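Local coordinates for QdtA (Thermoanaerobacterium thermosaccharolyticum, PDB 4ZU5), which is a dimeric beta-barrel protein of the WxcM-like family in the cupin clan, with thymidine bound in a pocket, at residues 52-57 with 118-123; 32-37 with 112-117. One frame throughout, in Å; residues are numbered along the deposited sequence.

Interaction 1: 52-57 with 118-123; sequences SHKKLH and ETDYIR. Unlike the reference sequence in segment 52-57: Ser52 (reference Ala).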
loop_
_atom_site.group_PDB
_atom_site.type_symbol
_atom_site.label_atom_id
_atom_site.label_comp_id
_atom_site.label_asym_id
_atom_site.label_seq_id
_atom_site.Cartn_x
_atom_site.Cartn_y
_atom_site.Cartn_z
ATOM N N SER A 52 5.317 -19.353 5.509
ATOM C CA SER A 52 4.990 -19.556 4.128
ATOM C C SER A 52 3.468 -19.717 3.951
ATOM O O SER A 52 2.686 -19.588 4.908
ATOM C CB SER A 52 5.713 -20.789 3.606
ATOM O OG SER A 52 5.532 -20.939 2.193
ATOM N N HIS A 53 3.042 -19.984 2.718
ATOM C CA HIS A 53 1.635 -20.277 2.429
ATOM C C HIS A 53 1.497 -21.305 1.370
ATOM O O HIS A 53 2.374 -21.411 0.516
ATOM C CB HIS A 53 0.976 -19.040 1.852
ATOM C CG HIS A 53 1.068 -17.869 2.746
ATOM N ND1 HIS A 53 0.133 -17.623 3.722
ATOM C CD2 HIS A 53 2.017 -16.914 2.875
ATOM C CE1 HIS A 53 0.459 -16.516 4.371
ATOM N NE2 HIS A 53 1.598 -16.067 3.874
ATOM N N LYS A 54 0.354 -21.966 1.340
ATOM C CA LYS A 54 0.068 -22.901 0.241
ATOM C C LYS A 54 -0.673 -22.267 -0.944
ATOM O O LYS A 54 -0.526 -22.702 -2.081
ATOM C CB LYS A 54 -0.758 -24.110 0.708
ATOM C CG LYS A 54 -0.242 -24.886 1.921
ATOM C CD LYS A 54 -0.835 -24.419 3.269
ATOM C CE LYS A 54 -2.055 -25.200 3.767
ATOM N NZ LYS A 54 -1.653 -26.488 4.413
ATOM N N LYS A 55 -1.522 -21.281 -0.701
ATOM C CA LYS A 55 -2.424 -20.821 -1.777
ATOM C C LYS A 55 -2.325 -19.304 -2.079
ATOM O O LYS A 55 -2.833 -18.822 -3.071
ATOM C CB LYS A 55 -3.869 -21.160 -1.382
ATOM C CG LYS A 55 -4.174 -22.647 -1.585
ATOM C CD LYS A 55 -5.250 -23.229 -0.681
ATOM C CE LYS A 55 -6.248 -22.178 -0.214
ATOM N NZ LYS A 55 -7.487 -22.811 0.334
ATOM N N LEU A 56 -1.739 -18.562 -1.180
ATOM C CA LEU A 56 -1.665 -17.122 -1.242
ATOM C C LEU A 56 -0.566 -16.643 -2.208
ATOM O O LEU A 56 0.522 -17.199 -2.245
ATOM C CB LEU A 56 -1.377 -16.613 0.162
ATOM C CG LEU A 56 -1.377 -15.102 0.345
ATOM C CD1 LEU A 56 -2.773 -14.556 0.052
ATOM C CD2 LEU A 56 -0.940 -14.661 1.727
ATOM N N HIS A 57 -0.834 -15.533 -2.904
ATOM C CA HIS A 57 0.148 -14.896 -3.774
ATOM C C HIS A 57 0.235 -13.495 -3.191
ATOM O O HIS A 57 -0.767 -12.961 -2.722
ATOM C CB HIS A 57 -0.311 -14.908 -5.243
ATOM C CG HIS A 57 -0.425 -16.278 -5.839
ATOM N ND1 HIS A 57 0.512 -16.819 -6.696
ATOM C CD2 HIS A 57 -1.415 -17.195 -5.747
ATOM C CE1 HIS A 57 0.154 -18.057 -7.012
ATOM N NE2 HIS A 57 -1.006 -18.309 -6.433
ATOM N N GLU A 118 -5.886 -18.120 8.541
ATOM C CA GLU A 118 -4.893 -18.753 9.398
ATOM C C GLU A 118 -4.541 -20.149 8.904
ATOM O O GLU A 118 -3.373 -20.507 8.897
ATOM C CB GLU A 118 -5.320 -18.797 10.878
ATOM C CG GLU A 118 -4.236 -19.327 11.823
ATOM C CD GLU A 118 -2.864 -18.646 11.689
ATOM O OE1 GLU A 118 -2.807 -17.432 11.388
ATOM O OE2 GLU A 118 -1.810 -19.306 11.898
ATOM N N THR A 119 -5.511 -20.900 8.392
ATOM C CA THR A 119 -5.199 -22.219 7.860
ATOM C C THR A 119 -4.245 -22.254 6.671
ATOM O O THR A 119 -3.899 -23.333 6.215
ATOM C CB THR A 119 -6.455 -23.027 7.461
ATOM O OG1 THR A 119 -6.924 -22.680 6.149
ATOM C CG2 THR A 119 -7.585 -22.872 8.487
ATOM N N ASP A 120 -3.892 -21.113 6.082
ATOM C CA ASP A 120 -2.978 -21.151 4.946
ATOM C C ASP A 120 -1.677 -20.522 5.362
ATOM O O ASP A 120 -0.803 -20.338 4.537
ATOM C CB ASP A 120 -3.586 -20.405 3.741
ATOM C CG ASP A 120 -2.729 -20.501 2.492
ATOM O OD1 ASP A 120 -2.266 -21.621 2.170
ATOM O OD2 ASP A 120 -2.448 -19.442 1.883
ATOM N N TYR A 121 -1.574 -20.147 6.633
ATOM C CA TYR A 121 -0.374 -19.506 7.141
ATOM C C TYR A 121 0.435 -20.649 7.698
ATOM O O TYR A 121 0.082 -21.145 8.745
ATOM C CB TYR A 121 -0.714 -18.553 8.293
ATOM C CG TYR A 121 -0.306 -17.124 8.100
ATOM C CD1 TYR A 121 -1.173 -16.228 7.460
ATOM C CD2 TYR A 121 0.915 -16.647 8.568
ATOM C CE1 TYR A 121 -0.831 -14.898 7.263
ATOM C CE2 TYR A 121 1.270 -15.307 8.395
ATOM C CZ TYR A 121 0.390 -14.428 7.742
ATOM O OH TYR A 121 0.681 -13.078 7.557
ATOM N N ILE A 122 1.439 -21.135 6.973
ATOM C CA ILE A 122 2.307 -22.185 7.480
ATOM C C ILE A 122 3.369 -21.572 8.381
ATOM O O ILE A 122 4.258 -20.846 7.919
ATOM C CB ILE A 122 3.046 -22.925 6.375
ATOM C CG1 ILE A 122 2.068 -23.561 5.386
ATOM C CG2 ILE A 122 3.930 -23.997 6.993
ATOM C CD1 ILE A 122 2.769 -24.138 4.172
ATOM N N ARG A 123 3.290 -21.860 9.675
ATOM C CA ARG A 123 4.263 -21.325 10.625
ATOM C C ARG A 123 5.247 -22.384 11.137
ATOM O O ARG A 123 6.268 -22.066 11.694
ATOM C CB ARG A 123 3.542 -20.699 11.812
ATOM C CG ARG A 123 3.006 -19.322 11.482
ATOM C CD ARG A 123 1.879 -18.887 12.415
ATOM N NE ARG A 123 1.230 -17.682 11.901
ATOM C CZ ARG A 123 1.857 -16.520 11.710
ATOM N NH1 ARG A 123 3.147 -16.371 12.016
ATOM N NH2 ARG A 123 1.191 -15.491 11.209
#
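Thr119 O lies 3.6 Å from CE of Lys54, whose kinked chain runs antiparallel alongside the Asp120 side chain. Asp120 buries the largest area of any residue here. With CG anti to the backbone N (chi1 -176°), its carboxylate reaches the turn that follows strand 47-53. Asp120 OD1 accepts from Lys54 N at 2.8 Å and from Lys55 N at 3.0 Å, both syn and out of the carboxylate plane, while OD2 receives only weak, longer bonds from Lys55 N and Leu56 N. Three consecutive amides of the turn converge on the buried carboxylate, which probably favours its charged form. Asp120 O accepts from His53 ND1 at 3.0 Å; the bond is bent, with the donor well above the carbonyl plane. This bond and Leu56 CD2, packed over the centre of one imidazole face, help to set the ring's orientation. Tyr121 next presents a face to the His53 edge in a T-shaped pair (planes at 76°), His53 CE1 lying 3.5 Å from Tyr121 CD1. At Ile122 the backbone closes an antiparallel hydrogen-bonded pair with Ser52: Ile122 N lies 2.9 Å from Ser52 O, and Ser52 N 3.0 Å from Ile122 O. The Ile122 side chain, its CG1 3.7 Å from Lys54 CD, also packs on Phe127 and Tyr128 of helix 125-136. This adds a short edge strand to a cupin beta-sheet and places Tyr121 in the thymidine pocket.

Interaction 2: 32-37 with 112-117; sequences DIKRVY and ASEYYD. Unlike the reference sequence in segment 112-117: Tyr116 (reference Cys).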
loop_
_atom_site.group_PDB
_atom_site.type_symbol
_atom_site.label_atom_id
_atom_site.label_comp_id
_atom_site.label_asym_id
_atom_site.label_seq_id
_atom_site.Cartn_x
_atom_site.Cartn_y
_atom_site.Cartn_z
ATOM N N ASP A 32 -6.090 -10.067 -8.181
ATOM C CA ASP A 32 -6.851 -8.970 -7.569
ATOM C C ASP A 32 -6.390 -8.818 -6.146
ATOM O O ASP A 32 -6.148 -9.806 -5.437
ATOM C CB ASP A 32 -8.349 -9.273 -7.472
ATOM C CG ASP A 32 -9.051 -9.193 -8.807
ATOM O OD1 ASP A 32 -9.093 -8.081 -9.379
ATOM O OD2 ASP A 32 -9.559 -10.253 -9.239
ATOM N N ILE A 33 -6.359 -7.578 -5.696
ATOM C CA ILE A 33 -5.952 -7.253 -4.339
ATOM C C ILE A 33 -7.159 -7.397 -3.389
ATOM O O ILE A 33 -8.091 -6.566 -3.402
ATOM C CB ILE A 33 -5.420 -5.812 -4.280
ATOM C CG1 ILE A 33 -4.347 -5.558 -5.353
ATOM C CG2 ILE A 33 -4.926 -5.487 -2.885
ATOM C CD1 ILE A 33 -4.038 -4.098 -5.587
ATOM N N LYS A 34 -7.138 -8.438 -2.567
ATOM C CA LYS A 34 -8.202 -8.648 -1.576
ATOM C C LYS A 34 -7.792 -8.005 -0.256
ATOM O O LYS A 34 -8.636 -7.700 0.586
ATOM C CB LYS A 34 -8.532 -10.133 -1.367
ATOM C CG LYS A 34 -8.931 -10.867 -2.640
ATOM C CD LYS A 34 -10.439 -10.982 -2.755
ATOM C CE LYS A 34 -10.848 -12.139 -3.673
ATOM N NZ LYS A 34 -10.512 -11.804 -5.093
ATOM N N ARG A 35 -6.484 -7.821 -0.066
ATOM C CA ARG A 35 -5.954 -7.388 1.209
ATOM C C ARG A 35 -4.620 -6.677 1.059
ATOM O O ARG A 35 -3.847 -7.064 0.217
ATOM C CB ARG A 35 -5.695 -8.601 2.079
ATOM C CG ARG A 35 -4.900 -8.231 3.328
ATOM C CD ARG A 35 -4.905 -9.363 4.339
ATOM N NE ARG A 35 -4.717 -10.648 3.674
ATOM C CZ ARG A 35 -3.791 -11.515 4.060
ATOM N NH1 ARG A 35 -3.682 -12.700 3.439
ATOM N NH2 ARG A 35 -3.050 -11.209 5.129
ATOM N N VAL A 36 -4.379 -5.648 1.863
ATOM C CA VAL A 36 -3.058 -5.063 1.949
ATOM C C VAL A 36 -2.706 -4.995 3.418
ATOM O O VAL A 36 -3.569 -5.034 4.304
ATOM C CB VAL A 36 -2.893 -3.683 1.313
ATOM C CG1 VAL A 36 -3.347 -3.570 -0.134
ATOM C CG2 VAL A 36 -3.565 -2.645 2.154
ATOM N N TYR A 37 -1.411 -5.060 3.682
ATOM C CA TYR A 37 -0.923 -4.702 4.977
ATOM C C TYR A 37 0.428 -4.086 4.907
ATOM O O TYR A 37 1.135 -4.212 3.916
ATOM C CB TYR A 37 -0.960 -5.894 5.935
ATOM C CG TYR A 37 -0.099 -7.080 5.580
ATOM C CD1 TYR A 37 1.184 -7.154 6.020
ATOM C CD2 TYR A 37 -0.579 -8.132 4.813
ATOM C CE1 TYR A 37 1.992 -8.233 5.732
ATOM C CE2 TYR A 37 0.219 -9.232 4.521
ATOM C CZ TYR A 37 1.500 -9.280 5.023
ATOM O OH TYR A 37 2.330 -10.321 4.738
ATOM N N ALA A 112 -1.926 -8.769 -1.279
ATOM C CA ALA A 112 -2.224 -10.170 -1.067
ATOM C C ALA A 112 -3.448 -10.535 -1.861
ATOM O O ALA A 112 -4.399 -9.749 -1.926
ATOM C CB ALA A 112 -2.470 -10.450 0.409
ATOM N N SER A 113 -3.409 -11.731 -2.435
ATOM C CA SER A 113 -4.465 -12.259 -3.316
ATOM C C SER A 113 -5.704 -12.841 -2.585
ATOM O O SER A 113 -6.698 -13.132 -3.242
ATOM C CB SER A 113 -3.895 -13.344 -4.249
ATOM O OG SER A 113 -3.615 -14.558 -3.579
ATOM N N GLU A 114 -5.633 -13.000 -1.277
ATOM C CA GLU A 114 -6.762 -13.480 -0.513
ATOM C C GLU A 114 -6.893 -12.811 0.807
ATOM O O GLU A 114 -5.949 -12.311 1.388
ATOM C CB GLU A 114 -6.633 -14.980 -0.244
ATOM C CG GLU A 114 -6.538 -15.822 -1.489
ATOM C CD GLU A 114 -7.813 -15.858 -2.304
ATOM O OE1 GLU A 114 -8.888 -15.377 -1.840
ATOM O OE2 GLU A 114 -7.689 -16.385 -3.428
ATOM N N TYR A 115 -8.113 -12.816 1.338
ATOM C CA TYR A 115 -8.251 -12.464 2.755
ATOM C C TYR A 115 -7.461 -13.412 3.636
ATOM O O TYR A 115 -7.239 -14.558 3.274
ATOM C CB TYR A 115 -9.725 -12.510 3.208
ATOM C CG TYR A 115 -10.646 -11.676 2.327
ATOM C CD1 TYR A 115 -11.328 -12.254 1.254
ATOM C CD2 TYR A 115 -10.801 -10.305 2.549
ATOM C CE1 TYR A 115 -12.152 -11.496 0.425
ATOM C CE2 TYR A 115 -11.643 -9.537 1.754
ATOM C CZ TYR A 115 -12.315 -10.131 0.689
ATOM O OH TYR A 115 -13.159 -9.386 -0.118
ATOM N N TYR A 116 -7.054 -12.898 4.784
ATOM C CA TYR A 116 -6.391 -13.645 5.819
ATOM C C TYR A 116 -7.081 -14.947 6.134
ATOM O O TYR A 116 -8.282 -14.970 6.317
ATOM C CB TYR A 116 -6.323 -12.810 7.076
ATOM C CG TYR A 116 -5.681 -13.563 8.198
ATOM C CD1 TYR A 116 -4.307 -13.798 8.206
ATOM C CD2 TYR A 116 -6.444 -14.067 9.245
ATOM C CE1 TYR A 116 -3.699 -14.473 9.249
ATOM C CE2 TYR A 116 -5.841 -14.756 10.278
ATOM C CZ TYR A 116 -4.476 -14.959 10.273
ATOM O OH TYR A 116 -3.901 -15.640 11.312
ATOM N N ASP A 117 -6.312 -16.032 6.104
ATOM C CA ASP A 117 -6.786 -17.383 6.375
ATOM C C ASP A 117 -5.695 -18.032 7.225
ATOM O O ASP A 117 -4.661 -18.397 6.679
ATOM C CB ASP A 117 -6.930 -18.142 5.065
ATOM C CG ASP A 117 -7.472 -19.557 5.236
ATOM O OD1 ASP A 117 -7.745 -19.948 6.392
ATOM O OD2 ASP A 117 -7.577 -20.264 4.196
HETATM O O HOH W 1 -7.137 -12.334 -6.045
#
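Both NE and NH1 of Arg35 bond to one backbone carbonyl oxygen, Glu114 O, each at 3.1 Å, and that oxygen lies in the guanidinium plane. The bend at chi3 (42°) in an otherwise extended side chain turns this edge toward the loop. Ala112 CB lies over one face of the guanidinium and Tyr116 N over the other; that amide is a second donor, not a partner, and bonds instead to Glu24 of the second subunit. The Tyr116 ring, its plane at 82° to the guanidinium, has Arg35 NH2 off its edge, and both line the thymidine pocket. Lys34 and Arg35 stand opposite the single Ala112, a classic beta bulge at the start of strand 35-40: Ala112 O takes Lys34 N at 3.1 Å and Arg35 N only weakly, while Ala112 N bonds to Arg35 O at 3.0 Å. Strand 35-40 then pairs antiparallel with a strand of the second subunit, so the sheet continues across the dimer. Lys34 CB sits 4.2 Å from the centroid of the Tyr115 ring in a CH-pi contact, and Lys34 CD touches Tyr115 CE1. A water donates to Asp32 O at 2.8 Å and to Ser113 O at 2.9 Å.

Interactions 1 and 2 lie side by side, their centres about 12 Å apart, and the chain passes directly from Asp117 of one to Glu118 of the other. They also touch: His57 O and Ser113 N, 2.9 Å apart, form a probable hydrogen bond, and Leu56 CD1 packs 3.5 Å from Glu114 N. Both contribute to the thymidine pocket. Interaction 2 supplies Arg35 and Tyr116, interaction 1 supplies Tyr121, and the two tyrosine rings meet with CE1 of Tyr116 3.5 Å from CE1 of Tyr121. The side chains of Arg35 and Tyr121 each come within about 3 Å of a bound thymidine.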